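Local coordinates for extracellular solute-binding protein, family 1 (Trichodesmium erythraeum IMS101, PDB 6G7N) that binds ferric iron and probably delivers it to an ABC transporter as the extracellular solute-binding component of an iron-uptake system, at residues R103-N108 / G218-N223. Sequence-based numbering, arbitrary orientation. Where two conformers were deposited one is given.
Sequences RVIMYN and GMFFPN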
loop_
_atom_site.group_PDB
_atom_site.type_symbol
_atom_site.label_atom_id
_atom_site.label_comp_id
_atom_site.label_asym_id
_atom_site.label_seq_id
_atom_site.Cartn_x
_atom_site.Cartn_y
_atom_site.Cartn_z
ATOM N N ARG A 103 -5.232 2.926 3.960
ATOM C CA ARG A 103 -6.368 2.012 3.944
ATOM C C ARG A 103 -7.468 2.665 4.776
ATOM O O ARG A 103 -7.331 2.837 5.986
ATOM C CB ARG A 103 -5.990 0.597 4.400
ATOM C CG ARG A 103 -7.041 -0.454 4.027
ATOM C CD ARG A 103 -6.428 -1.829 3.793
ATOM N NE ARG A 103 -7.349 -2.796 3.206
ATOM C CZ ARG A 103 -7.702 -2.799 1.913
ATOM N NH1 ARG A 103 -7.238 -1.899 1.061
ATOM N NH2 ARG A 103 -8.541 -3.733 1.460
ATOM N N VAL A 104 -8.522 3.089 4.078
ATOM C CA VAL A 104 -9.501 4.030 4.592
ATOM C C VAL A 104 -10.887 3.431 4.608
ATOM O O VAL A 104 -11.147 2.394 3.997
ATOM C CB VAL A 104 -9.476 5.334 3.780
ATOM C CG1 VAL A 104 -8.087 5.962 3.870
ATOM C CG2 VAL A 104 -9.897 5.084 2.332
ATOM N N ILE A 105 -11.797 4.157 5.291
ATOM C CA ILE A 105 -13.220 3.798 5.263
ATOM C C ILE A 105 -13.861 4.539 4.096
ATOM O O ILE A 105 -13.863 5.781 4.033
ATOM C CB ILE A 105 -13.928 4.136 6.573
ATOM C CG1 ILE A 105 -13.353 3.321 7.736
ATOM C CG2 ILE A 105 -15.427 3.845 6.451
ATOM C CD1 ILE A 105 -13.760 3.816 9.109
ATOM N N MET A 106 -14.386 3.770 3.149
ATOM C CA MET A 106 -15.192 4.291 2.035
ATOM C C MET A 106 -16.644 4.246 2.487
ATOM O O MET A 106 -17.094 3.209 3.013
ATOM C CB MET A 106 -15.008 3.416 0.801
ATOM C CG MET A 106 -13.562 3.297 0.325
ATOM S SD MET A 106 -12.941 4.878 -0.312
ATOM C CE MET A 106 -11.265 4.389 -0.804
ATOM N N TYR A 107 -17.381 5.358 2.333
ATOM C CA TYR A 107 -18.743 5.411 2.862
ATOM C C TYR A 107 -19.722 5.947 1.836
ATOM O O TYR A 107 -19.403 6.796 1.006
ATOM C CB TYR A 107 -18.837 6.229 4.150
ATOM C CG TYR A 107 -18.442 7.682 4.038
ATOM C CD1 TYR A 107 -17.123 8.096 4.165
ATOM C CD2 TYR A 107 -19.418 8.676 3.814
ATOM C CE1 TYR A 107 -16.764 9.428 4.056
ATOM C CE2 TYR A 107 -19.046 10.011 3.693
ATOM C CZ TYR A 107 -17.721 10.391 3.821
ATOM O OH TYR A 107 -17.355 11.710 3.708
ATOM N N ASN A 108 -20.936 5.405 1.869
ATOM C CA ASN A 108 -22.012 5.888 0.997
ATOM C C ASN A 108 -22.475 7.247 1.537
ATOM O O ASN A 108 -22.973 7.338 2.658
ATOM C CB ASN A 108 -23.144 4.888 0.977
ATOM C CG ASN A 108 -24.266 5.322 0.070
ATOM O OD1 ASN A 108 -25.032 6.211 0.408
ATOM N ND2 ASN A 108 -24.337 4.713 -1.099
ATOM N N GLY A 218 -17.604 8.655 -0.239
ATOM C CA GLY A 218 -16.622 9.478 0.429
ATOM C C GLY A 218 -15.500 8.633 1.000
ATOM O O GLY A 218 -15.630 7.417 1.111
ATOM N N MET A 219 -14.427 9.326 1.355
ATOM C CA MET A 219 -13.246 8.723 1.978
ATOM C C MET A 219 -13.054 9.305 3.352
ATOM O O MET A 219 -12.956 10.516 3.485
ATOM C CB MET A 219 -12.014 9.067 1.136
ATOM C CG MET A 219 -10.706 8.720 1.810
ATOM S SD MET A 219 -9.323 8.846 0.672
ATOM C CE MET A 219 -10.003 8.067 -0.750
ATOM N N PHE A 220 -12.946 8.438 4.366
ATOM C CA PHE A 220 -12.747 8.850 5.750
ATOM C C PHE A 220 -11.430 8.249 6.258
ATOM O O PHE A 220 -11.239 7.035 6.206
ATOM C CB PHE A 220 -13.923 8.382 6.612
ATOM C CG PHE A 220 -13.890 8.857 8.034
ATOM C CD1 PHE A 220 -14.427 10.085 8.391
ATOM C CD2 PHE A 220 -13.270 8.097 9.010
ATOM C CE1 PHE A 220 -14.411 10.511 9.703
ATOM C CE2 PHE A 220 -13.236 8.533 10.321
ATOM C CZ PHE A 220 -13.798 9.738 10.664
ATOM N N PHE A 221 -10.563 9.112 6.785
ATOM C CA PHE A 221 -9.257 8.710 7.320
ATOM C C PHE A 221 -9.431 8.388 8.804
ATOM O O PHE A 221 -9.665 9.293 9.595
ATOM C CB PHE A 221 -8.253 9.856 7.130
ATOM C CG PHE A 221 -8.045 10.227 5.679
ATOM C CD1 PHE A 221 -7.376 9.387 4.816
ATOM C CD2 PHE A 221 -8.532 11.416 5.171
ATOM C CE1 PHE A 221 -7.167 9.680 3.484
ATOM C CE2 PHE A 221 -8.343 11.731 3.826
ATOM C CZ PHE A 221 -7.657 10.868 2.983
ATOM N N PRO A 222 -9.320 7.101 9.222
ATOM C CA PRO A 222 -9.699 6.788 10.577
ATOM C C PRO A 222 -8.624 7.122 11.613
ATOM O O PRO A 222 -7.441 7.326 11.299
ATOM C CB PRO A 222 -9.948 5.266 10.527
ATOM C CG PRO A 222 -10.159 4.953 9.082
ATOM C CD PRO A 222 -9.199 5.883 8.412
ATOM N N ASN A 223 -9.079 7.161 12.864
ATOM C CA ASN A 223 -8.221 7.281 14.046
ATOM C C ASN A 223 -7.480 8.632 14.116
ATOM O O ASN A 223 -6.429 8.745 14.758
ATOM C CB ASN A 223 -7.243 6.098 14.232
ATOM C CG ASN A 223 -7.945 4.754 14.437
ATOM O OD1 ASN A 223 -8.745 4.327 13.614
ATOM N ND2 ASN A 223 -7.647 4.070 15.566
HETATM O O HOH W 1 -15.164 12.305 5.328
#
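The Y107 ring lies over G218, whose CA sits 3.8 Å from the ring centroid in a CH-pi contact over one face, while the backbone N of F220 meets the ring near its plane, at the edge. What swings the phenol across the neighbouring strand is its first torsion, which tucks CG into the cleft flanked by the backbone N and C (chi1 61°). G218, with no side chain, lets the ring lie this close to its backbone. At its far end, Y107 OH lies 2.8 Å from a water, which in turn makes a weak bond to M219 O. A leucine in place of Y107 would probably leave G218 CA without its aromatic cover and the water without its phenolic partner. At the second flat group, the F221 ring, V104 CG1 comes obliquely to CD1 of F221 at 3.6 Å, and F289 stacks on the ring.

The two segments belong to strands 96-108 and 217-220, which run antiparallel in the sheet of a periplasmic-binding-protein fold, with strand 191-195 on the other edge of 103-108. I105 and F220 form one hydrogen-bonded pair, with F220 N to I105 O at 2.8 Å; Y107 and G218 form the next, though Y107 N reaches G218 O from 31° off the carbonyl plane. Between them is the non-hydrogen-bonded pair M106 and M219, on the face covered by helix 196-204; in one of the two modelled conformers of M219 the CE methyls meet. Past the strand end, P222 CG packs against I105 CD1 at 3.8 Å, the proline ring lying across the isoleucine tip.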